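Local coordinates for diketoreductase (Acinetobacter baylyi, PDB 4E12), which probably catalyses the NAD-dependent interconversion of (3S)-3-hydroxyacyl-CoA and 3-oxoacyl-CoA, and reduces dicarbonyl compounds with NADH, at residues A[6-12]-A[28-34]; A[21-25]-A[65-70]; A[79-85]-A[106-112]. One frame throughout, in Å; residues are numbered along the deposited sequence.

Contact 1: residues A[6-12]-A[28-34]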
loop_
_atom_site.group_PDB
_atom_site.type_symbol
_atom_site.label_atom_id
_atom_site.label_comp_id
_atom_site.label_asym_id
_atom_site.label_seq_id
_atom_site.Cartn_x
_atom_site.Cartn_y
_atom_site.Cartn_z
ATOM N N ASN A 6 -26.150 -22.797 -15.914
ATOM C CA ASN A 6 -27.061 -22.594 -14.792
ATOM C C ASN A 6 -26.253 -22.308 -13.548
ATOM O O ASN A 6 -25.424 -23.115 -13.121
ATOM C CB ASN A 6 -27.914 -23.840 -14.542
ATOM C CG ASN A 6 -28.775 -24.212 -15.739
ATOM O OD1 ASN A 6 -29.150 -23.357 -16.547
ATOM N ND2 ASN A 6 -29.089 -25.501 -15.861
ATOM N N VAL A 7 -26.518 -21.167 -12.942
ATOM C CA VAL A 7 -25.763 -20.788 -11.782
ATOM C C VAL A 7 -26.727 -20.557 -10.655
ATOM O O VAL A 7 -27.710 -19.831 -10.821
ATOM C CB VAL A 7 -24.935 -19.509 -12.050
ATOM C CG1 VAL A 7 -24.165 -19.121 -10.791
ATOM C CG2 VAL A 7 -23.976 -19.755 -13.208
ATOM N N THR A 8 -26.461 -21.205 -9.524
ATOM C CA THR A 8 -27.216 -20.957 -8.308
ATOM C C THR A 8 -26.322 -20.272 -7.293
ATOM O O THR A 8 -25.175 -20.669 -7.058
ATOM C CB THR A 8 -27.816 -22.253 -7.688
ATOM O OG1 THR A 8 -28.691 -22.869 -8.648
ATOM C CG2 THR A 8 -28.615 -21.932 -6.430
ATOM N N VAL A 9 -26.862 -19.221 -6.709
ATOM C CA VAL A 9 -26.159 -18.478 -5.684
ATOM C C VAL A 9 -26.879 -18.731 -4.367
ATOM O O VAL A 9 -28.099 -18.568 -4.301
ATOM C CB VAL A 9 -26.155 -16.975 -6.017
ATOM C CG1 VAL A 9 -25.480 -16.215 -4.894
ATOM C CG2 VAL A 9 -25.401 -16.727 -7.324
ATOM N N LEU A 10 -26.135 -19.155 -3.346
ATOM C CA LEU A 10 -26.704 -19.464 -2.037
ATOM C C LEU A 10 -26.521 -18.260 -1.134
ATOM O O LEU A 10 -25.395 -17.896 -0.776
ATOM C CB LEU A 10 -25.996 -20.660 -1.411
ATOM C CG LEU A 10 -25.834 -21.899 -2.280
ATOM C CD1 LEU A 10 -25.209 -22.969 -1.406
ATOM C CD2 LEU A 10 -27.181 -22.354 -2.836
ATOM N N GLY A 11 -27.626 -17.629 -0.773
ATOM C CA GLY A 11 -27.527 -16.414 -0.003
ATOM C C GLY A 11 -27.793 -15.186 -0.850
ATOM O O GLY A 11 -27.306 -15.068 -1.978
ATOM N N THR A 12 -28.566 -14.261 -0.308
ATOM C CA THR A 12 -29.011 -13.120 -1.083
ATOM C C THR A 12 -28.740 -11.826 -0.357
ATOM O O THR A 12 -29.458 -10.840 -0.548
ATOM C CB THR A 12 -30.504 -13.222 -1.408
ATOM O OG1 THR A 12 -31.268 -13.306 -0.191
ATOM C CG2 THR A 12 -30.758 -14.453 -2.265
ATOM N N PHE A 28 -26.171 -15.535 -17.953
ATOM C CA PHE A 28 -26.350 -16.855 -17.348
ATOM C C PHE A 28 -27.743 -16.998 -16.772
ATOM O O PHE A 28 -28.425 -15.998 -16.527
ATOM C CB PHE A 28 -25.283 -17.115 -16.276
ATOM C CG PHE A 28 -23.886 -17.215 -16.828
ATOM C CD1 PHE A 28 -23.175 -16.073 -17.168
ATOM C CD2 PHE A 28 -23.284 -18.454 -17.010
ATOM C CE1 PHE A 28 -21.883 -16.164 -17.682
ATOM C CE2 PHE A 28 -21.989 -18.552 -17.525
ATOM C CZ PHE A 28 -21.291 -17.402 -17.860
ATOM N N ALA A 29 -28.172 -18.243 -16.584
ATOM C CA ALA A 29 -29.453 -18.545 -15.957
ATOM C C ALA A 29 -29.242 -18.689 -14.467
ATOM O O ALA A 29 -28.667 -19.679 -14.004
ATOM C CB ALA A 29 -30.031 -19.835 -16.527
ATOM N N VAL A 30 -29.723 -17.707 -13.725
ATOM C CA VAL A 30 -29.421 -17.581 -12.309
ATOM C C VAL A 30 -30.616 -17.947 -11.457
ATOM O O VAL A 30 -31.742 -17.499 -11.708
ATOM C CB VAL A 30 -28.964 -16.148 -11.981
ATOM C CG1 VAL A 30 -28.810 -15.926 -10.482
ATOM C CG2 VAL A 30 -27.644 -15.860 -12.679
ATOM N N THR A 31 -30.350 -18.767 -10.449
ATOM C CA THR A 31 -31.311 -19.008 -9.382
ATOM C C THR A 31 -30.721 -18.441 -8.091
ATOM O O THR A 31 -29.585 -18.761 -7.729
ATOM C CB THR A 31 -31.551 -20.512 -9.177
ATOM O OG1 THR A 31 -32.051 -21.087 -10.388
ATOM C CG2 THR A 31 -32.558 -20.743 -8.059
ATOM N N ALA A 32 -31.476 -17.585 -7.410
ATOM C CA ALA A 32 -31.051 -17.056 -6.120
ATOM C C ALA A 32 -31.746 -17.841 -5.022
ATOM O O ALA A 32 -32.977 -17.912 -4.990
ATOM C CB ALA A 32 -31.428 -15.577 -6.019
ATOM N N TYR A 33 -30.961 -18.419 -4.117
ATOM C CA TYR A 33 -31.514 -19.241 -3.059
ATOM C C TYR A 33 -31.398 -18.556 -1.697
ATOM O O TYR A 33 -30.387 -17.921 -1.372
ATOM C CB TYR A 33 -30.849 -20.619 -3.014
ATOM C CG TYR A 33 -31.167 -21.314 -1.719
ATOM C CD1 TYR A 33 -32.353 -22.026 -1.565
ATOM C CD2 TYR A 33 -30.288 -21.251 -0.638
ATOM C CE1 TYR A 33 -32.657 -22.658 -0.366
ATOM C CE2 TYR A 33 -30.582 -21.875 0.562
ATOM C CZ TYR A 33 -31.764 -22.576 0.691
ATOM O OH TYR A 33 -32.050 -23.197 1.877
ATOM N N ASP A 34 -32.450 -18.670 -0.903
ATOM C CA ASP A 34 -32.379 -18.199 0.470
ATOM C C ASP A 34 -33.441 -18.940 1.277
ATOM O O ASP A 34 -34.198 -19.744 0.719
ATOM C CB ASP A 34 -32.512 -16.687 0.549
ATOM C CG ASP A 34 -31.751 -16.098 1.733
ATOM O OD1 ASP A 34 -31.656 -16.751 2.787
ATOM O OD2 ASP A 34 -31.216 -14.985 1.604
HETATM O O HOH W 1 -29.182 -13.793 2.987
#
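The phenol ring of Y33 receives a methyl of L10 obliquely, CD2 of L10 lying 4.0 Å from CD2 of Y33, and CG2 of V7 lies 4.1 Å from CD2 of F28, also on a slant. F28 is engaged edge-to-face by F173 outside the pair. These rings stand near opposite ends of the paired strands 6-10 and 29-33, the two strands of the first beta-alpha-beta unit of the Rossmann fold, which run parallel, crossing at only 20°. Five backbone bonds join them, from V7 N to A29 O at one end to G11 N to Y33 O at the other. Compact residues, most of them beta-branched, suit this core. V7, V9, V30 and A32 put their side chains on the face covered by helix 14-25 and helix 37-57, whereas T8 and T31 lie side by side on the other, OG1 of T8 passing 3.7 Å from CB of T31. That hydroxyl stands beside its own backbone N (chi1 -59°) and is hydrogen-bonded to A82 O; threonine has the compact, branched shape of valine but carries a hydroxyl that can make such a polar tie within a buried sheet. Past the strand, G11 has a positive phi of 104°, which glycine adopts readily; it is the first glycine of a GxGxxG pattern. T12 and D34, both NAD(+)-binding residues, then come together. As in related enzymes, an acid at the end of the second strand would probably meet the adenosine ribose. OG1 of T12 appears to donate to D34 OD2, though the modelled 2.5 Å is very short and its exact length doubtful; the same oxygen takes a weak bond from T12 N, and a water donates to D34 OD2 from 2.7 Å.

Contact 2: residues A[21-25]-A[65-70]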
loop_
_atom_site.group_PDB
_atom_site.type_symbol
_atom_site.label_atom_id
_atom_site.label_comp_id
_atom_site.label_asym_id
_atom_site.label_seq_id
_atom_site.Cartn_x
_atom_site.Cartn_y
_atom_site.Cartn_z
ATOM N N PHE A 21 -26.615 -10.893 -9.400
ATOM C CA PHE A 21 -27.030 -9.920 -10.388
ATOM C C PHE A 21 -26.007 -9.768 -11.493
ATOM O O PHE A 21 -26.375 -9.756 -12.661
ATOM C CB PHE A 21 -27.361 -8.549 -9.783
ATOM C CG PHE A 21 -28.129 -7.670 -10.726
ATOM C CD1 PHE A 21 -29.522 -7.711 -10.745
ATOM C CD2 PHE A 21 -27.465 -6.810 -11.606
ATOM C CE1 PHE A 21 -30.257 -6.899 -11.637
ATOM C CE2 PHE A 21 -28.182 -6.001 -12.495
ATOM C CZ PHE A 21 -29.578 -6.042 -12.510
ATOM N N GLN A 22 -24.736 -9.630 -11.135
ATOM C CA GLN A 22 -23.656 -9.598 -12.114
ATOM C C GLN A 22 -23.737 -10.813 -13.045
ATOM O O GLN A 22 -23.564 -10.709 -14.263
ATOM C CB GLN A 22 -22.295 -9.576 -11.392
ATOM C CG GLN A 22 -21.076 -9.421 -12.323
ATOM C CD GLN A 22 -20.943 -8.040 -12.956
ATOM O OE1 GLN A 22 -21.732 -7.130 -12.690
ATOM N NE2 GLN A 22 -19.933 -7.881 -13.801
ATOM N N THR A 23 -24.005 -11.977 -12.469
ATOM C CA THR A 23 -24.031 -13.212 -13.241
ATOM C C THR A 23 -25.241 -13.240 -14.182
ATOM O O THR A 23 -25.120 -13.611 -15.353
ATOM C CB THR A 23 -23.976 -14.443 -12.306
ATOM O OG1 THR A 23 -22.711 -14.471 -11.636
ATOM C CG2 THR A 23 -24.130 -15.731 -13.089
ATOM N N ALA A 24 -26.391 -12.824 -13.668
ATOM C CA ALA A 24 -27.596 -12.682 -14.476
ATOM C C ALA A 24 -27.396 -11.645 -15.589
ATOM O O ALA A 24 -27.696 -11.918 -16.757
ATOM C CB ALA A 24 -28.785 -12.319 -13.597
ATOM N N PHE A 25 -26.852 -10.478 -15.238
ATOM C CA PHE A 25 -26.630 -9.398 -16.218
ATOM C C PHE A 25 -25.793 -9.865 -17.421
ATOM O O PHE A 25 -25.932 -9.340 -18.532
ATOM C CB PHE A 25 -25.951 -8.200 -15.539
ATOM C CG PHE A 25 -25.663 -7.051 -16.468
ATOM C CD1 PHE A 25 -26.693 -6.416 -17.166
ATOM C CD2 PHE A 25 -24.358 -6.600 -16.646
ATOM C CE1 PHE A 25 -26.415 -5.343 -18.028
ATOM C CE2 PHE A 25 -24.078 -5.541 -17.496
ATOM C CZ PHE A 25 -25.100 -4.913 -18.187
ATOM N N ALA A 65 -31.766 -3.261 -20.310
ATOM C CA ALA A 65 -30.954 -4.468 -20.183
ATOM C C ALA A 65 -30.873 -4.922 -18.715
ATOM O O ALA A 65 -30.990 -6.116 -18.427
ATOM C CB ALA A 65 -29.572 -4.257 -20.770
ATOM N N ALA A 66 -30.692 -3.978 -17.795
ATOM C CA ALA A 66 -30.651 -4.297 -16.370
ATOM C C ALA A 66 -31.960 -4.966 -15.916
ATOM O O ALA A 66 -31.925 -5.972 -15.201
ATOM C CB ALA A 66 -30.374 -3.047 -15.550
ATOM N N GLN A 67 -33.105 -4.409 -16.311
ATOM C CA GLN A 67 -34.405 -5.019 -15.983
ATOM C C GLN A 67 -34.627 -6.380 -16.629
ATOM O O GLN A 67 -35.240 -7.261 -16.023
ATOM C CB GLN A 67 -35.580 -4.084 -16.292
ATOM C CG GLN A 67 -35.961 -3.141 -15.144
ATOM C CD GLN A 67 -34.863 -2.185 -14.755
ATOM O OE1 GLN A 67 -33.847 -2.060 -15.446
ATOM N NE2 GLN A 67 -35.050 -1.506 -13.629
ATOM N N LYS A 68 -34.156 -6.577 -17.853
ATOM C CA LYS A 68 -34.290 -7.902 -18.445
ATOM C C LYS A 68 -33.537 -8.900 -17.560
ATOM O O LYS A 68 -34.033 -9.992 -17.262
ATOM C CB LYS A 68 -33.746 -7.913 -19.879
ATOM C CG LYS A 68 -33.983 -9.215 -20.644
ATOM C CD LYS A 68 -33.521 -9.094 -22.097
ATOM C CE LYS A 68 -33.790 -10.364 -22.895
ATOM N NZ LYS A 68 -33.052 -11.541 -22.357
ATOM N N ALA A 69 -32.341 -8.527 -17.117
ATOM C CA ALA A 69 -31.587 -9.433 -16.259
ATOM C C ALA A 69 -32.377 -9.671 -14.971
ATOM O O ALA A 69 -32.513 -10.806 -14.506
ATOM C CB ALA A 69 -30.215 -8.859 -15.951
ATOM N N LEU A 70 -32.902 -8.592 -14.402
ATOM C CA LEU A 70 -33.685 -8.662 -13.168
ATOM C C LEU A 70 -34.861 -9.636 -13.304
ATOM O O LEU A 70 -35.085 -10.513 -12.457
ATOM C CB LEU A 70 -34.212 -7.267 -12.845
ATOM C CG LEU A 70 -35.276 -7.107 -11.765
ATOM C CD1 LEU A 70 -34.724 -7.570 -10.424
ATOM C CD2 LEU A 70 -35.709 -5.646 -11.705
#
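Aromatic-to-aliphatic contacts dominate where F21 and F25 of helix 14-25 meet the alanine-rich helix 65-72. CG of F21 is anti to the backbone N (chi1 -165°), which carries the ring across to the other helix. There CE1 lies 4.2 Å from CB of L70 and CZ comes 4.3 Å from CB of A66. F25, one turn later, presents the edge of its ring to alanine methyls: A65 CB sits near the ring plane, 4.3 Å from CE1, with A69 CB at the edge as well.

Close backbone packing is the second kind, and alanine makes it possible. A69 points its methyl toward helix 14-25, where it rests 3.6 Å from CA of F25 and also meets CB of A24. With such small residues between them, the axes approach to 8.9 Å while crossing steeply at 109°.

A polar atom enters at one point: F21 CZ lies 3.6 Å from A66 O, approaching obliquely. That oxygen is already occupied within its own helix, accepting the N-H of L70 at 2.9 Å.

Ring-to-ring contacts complete the arrangement, for Y54 of helix 37-57 stands edge-to-face with both phenylalanines and hydrogen-bonds Q22 OE1 through its hydroxyl. Helix 65-72 is thereby packed against the first helix of a Rossmann fold, and belongs to the helical insertion between the second and third strands that is known from 3-hydroxyacyl-CoA dehydrogenases.

Contact 3: residues A[79-85]-A[106-112]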
loop_
_atom_site.group_PDB
_atom_site.type_symbol
_atom_site.label_atom_id
_atom_site.label_comp_id
_atom_site.label_asym_id
_atom_site.label_seq_id
_atom_site.Cartn_x
_atom_site.Cartn_y
_atom_site.Cartn_z
ATOM N N LEU A 79 -33.678 -25.836 -1.399
ATOM C CA LEU A 79 -32.302 -26.069 -1.853
ATOM C C LEU A 79 -32.218 -27.131 -2.957
ATOM O O LEU A 79 -31.566 -26.922 -3.988
ATOM C CB LEU A 79 -31.399 -26.420 -0.659
ATOM C CG LEU A 79 -29.900 -26.579 -0.904
ATOM C CD1 LEU A 79 -29.330 -25.314 -1.531
ATOM C CD2 LEU A 79 -29.206 -26.872 0.418
ATOM N N ALA A 80 -32.891 -28.265 -2.752
ATOM C CA ALA A 80 -32.895 -29.346 -3.730
ATOM C C ALA A 80 -33.339 -28.844 -5.100
ATOM O O ALA A 80 -32.702 -29.147 -6.113
ATOM C CB ALA A 80 -33.813 -30.478 -3.258
ATOM N N GLN A 81 -34.435 -28.087 -5.127
ATOM C CA GLN A 81 -34.960 -27.519 -6.367
ATOM C C GLN A 81 -34.033 -26.427 -6.899
ATOM O O GLN A 81 -33.861 -26.287 -8.111
ATOM C CB GLN A 81 -36.359 -26.935 -6.134
ATOM C CG GLN A 81 -37.401 -27.987 -5.772
ATOM C CD GLN A 81 -37.568 -29.027 -6.871
ATOM O OE1 GLN A 81 -37.585 -28.689 -8.056
ATOM N NE2 GLN A 81 -37.670 -30.299 -6.486
ATOM N N ALA A 82 -33.443 -25.649 -5.989
ATOM C CA ALA A 82 -32.561 -24.548 -6.380
ATOM C C ALA A 82 -31.325 -25.020 -7.145
ATOM O O ALA A 82 -30.795 -24.291 -7.989
ATOM C CB ALA A 82 -32.134 -23.761 -5.159
ATOM N N VAL A 83 -30.844 -26.218 -6.850
ATOM C CA VAL A 83 -29.590 -26.662 -7.454
ATOM C C VAL A 83 -29.740 -27.884 -8.359
ATOM O O VAL A 83 -28.738 -28.508 -8.719
ATOM C CB VAL A 83 -28.549 -27.012 -6.377
ATOM C CG1 VAL A 83 -28.284 -25.814 -5.471
ATOM C CG2 VAL A 83 -29.009 -28.218 -5.575
ATOM N N LYS A 84 -30.969 -28.229 -8.733
ATOM C CA LYS A 84 -31.219 -29.494 -9.415
ATOM C C LYS A 84 -30.485 -29.636 -10.745
ATOM O O LYS A 84 -30.096 -30.744 -11.122
ATOM C CB LYS A 84 -32.718 -29.743 -9.606
ATOM C CG LYS A 84 -33.429 -28.729 -10.480
ATOM C CD LYS A 84 -34.924 -29.046 -10.554
ATOM C CE LYS A 84 -35.685 -28.020 -11.379
ATOM N NZ LYS A 84 -37.154 -28.288 -11.387
ATOM N N ASP A 85 -30.297 -28.533 -11.459
ATOM C CA ASP A 85 -29.629 -28.589 -12.751
ATOM C C ASP A 85 -28.497 -27.559 -12.783
ATOM O O ASP A 85 -28.130 -27.061 -13.850
ATOM C CB ASP A 85 -30.628 -28.302 -13.882
ATOM C CG ASP A 85 -30.069 -28.636 -15.265
ATOM O OD1 ASP A 85 -29.123 -29.449 -15.355
ATOM O OD2 ASP A 85 -30.569 -28.078 -16.264
ATOM N N LYS A 106 -25.524 -30.944 2.715
ATOM C CA LYS A 106 -26.756 -31.089 1.966
ATOM C C LYS A 106 -26.474 -30.886 0.490
ATOM O O LYS A 106 -26.859 -31.703 -0.351
ATOM C CB LYS A 106 -27.761 -30.045 2.435
ATOM C CG LYS A 106 -28.077 -30.138 3.902
ATOM C CD LYS A 106 -28.882 -28.950 4.356
ATOM C CE LYS A 106 -29.100 -28.981 5.851
ATOM N NZ LYS A 106 -29.839 -27.778 6.301
ATOM N N LEU A 107 -25.785 -29.787 0.184
ATOM C CA LEU A 107 -25.521 -29.395 -1.190
ATOM C C LEU A 107 -24.831 -30.543 -1.916
ATOM O O LEU A 107 -25.186 -30.884 -3.047
ATOM C CB LEU A 107 -24.639 -28.129 -1.219
ATOM C CG LEU A 107 -24.430 -27.411 -2.554
ATOM C CD1 LEU A 107 -25.754 -26.821 -3.061
ATOM C CD2 LEU A 107 -23.391 -26.311 -2.379
ATOM N N GLY A 108 -23.841 -31.143 -1.264
ATOM C CA GLY A 108 -23.134 -32.249 -1.881
ATOM C C GLY A 108 -24.055 -33.398 -2.246
ATOM O O GLY A 108 -23.808 -34.119 -3.218
ATOM N N GLU A 109 -25.122 -33.560 -1.465
ATOM C CA GLU A 109 -26.109 -34.617 -1.692
ATOM C C GLU A 109 -27.105 -34.210 -2.770
ATOM O O GLU A 109 -27.439 -35.001 -3.655
ATOM C CB GLU A 109 -26.874 -34.916 -0.400
ATOM C CG GLU A 109 -26.006 -35.390 0.759
ATOM C CD GLU A 109 -26.798 -35.603 2.042
ATOM O OE1 GLU A 109 -27.982 -35.201 2.093
ATOM O OE2 GLU A 109 -26.233 -36.171 3.001
ATOM N N LEU A 110 -27.567 -32.967 -2.694
ATOM C CA LEU A 110 -28.652 -32.491 -3.539
ATOM C C LEU A 110 -28.228 -32.118 -4.960
ATOM O O LEU A 110 -29.035 -32.172 -5.890
ATOM C CB LEU A 110 -29.337 -31.309 -2.865
ATOM C CG LEU A 110 -29.846 -31.590 -1.453
ATOM C CD1 LEU A 110 -30.480 -30.346 -0.853
ATOM C CD2 LEU A 110 -30.851 -32.729 -1.487
ATOM N N ALA A 111 -26.973 -31.733 -5.150
ATOM C CA ALA A 111 -26.569 -31.245 -6.456
ATOM C C ALA A 111 -26.144 -32.362 -7.396
ATOM O O ALA A 111 -25.526 -33.346 -6.977
ATOM C CB ALA A 111 -25.445 -30.220 -6.316
ATOM N N PRO A 112 -26.487 -32.232 -8.689
ATOM C CA PRO A 112 -26.059 -33.271 -9.625
ATOM C C PRO A 112 -24.527 -33.366 -9.642
ATOM O O PRO A 112 -23.830 -32.412 -9.284
ATOM C CB PRO A 112 -26.632 -32.797 -10.963
ATOM C CG PRO A 112 -26.778 -31.318 -10.814
ATOM C CD PRO A 112 -27.125 -31.092 -9.372
#
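L79 lies across L110 at about a right angle, its CG 3.8 Å from L110 CD1. The same methyl reaches 3.7 Å from A80 N, and the small CB of A80 leaves both L110 methyls room beside it. L79 also spreads its two branches: CD1 touches CD1 of L107, and CD2 rests on the aliphatic CB of K106, whose charged end leads away. V83 fills the next place with two methyls facing different neighbours. With chi1 at -58°, CG1 lies beside the backbone N and meets L107 CD1 at 3.6 Å, while CG2 settles near CA of A111. Leucine and valine fit because this layer covers the sheet of the Rossmann fold on the side opposite helix 14-25: L79 and L107 reach L10, and V83 and L107 reach V89. Both helices end here, V83 and A111 being the first residues to leave helical angles. D85, farther along, forms a salt bridge with K114. P112, which has no backbone N-H, turns its ring toward the carbonyls that follow helix 79-82, placing CD 3.1 Å from V83 O and CG 3.4 Å from K84 O.

In the fold
From the N terminus, strand 6-10 leads into helix 14-25 and back to strand 29-33, where contact 1 closes the first loop. Contact 2 opens inside that loop, at residues 21-25, and closes beyond it at 65-70, so the two cross; V30 CG2 touches T23 and A24, joining the strand pair to its helix. Contact 3 follows in series and closes a loop through strand 88-91 and helix 97-110. It meets contact 1 from the other face of the sheet, through N6 ND2 to D85 O and the packing of Y33 on L79. Contacts 2 and 3 remain apart, with nearest atoms about 12 Å away, and the sheet separates them.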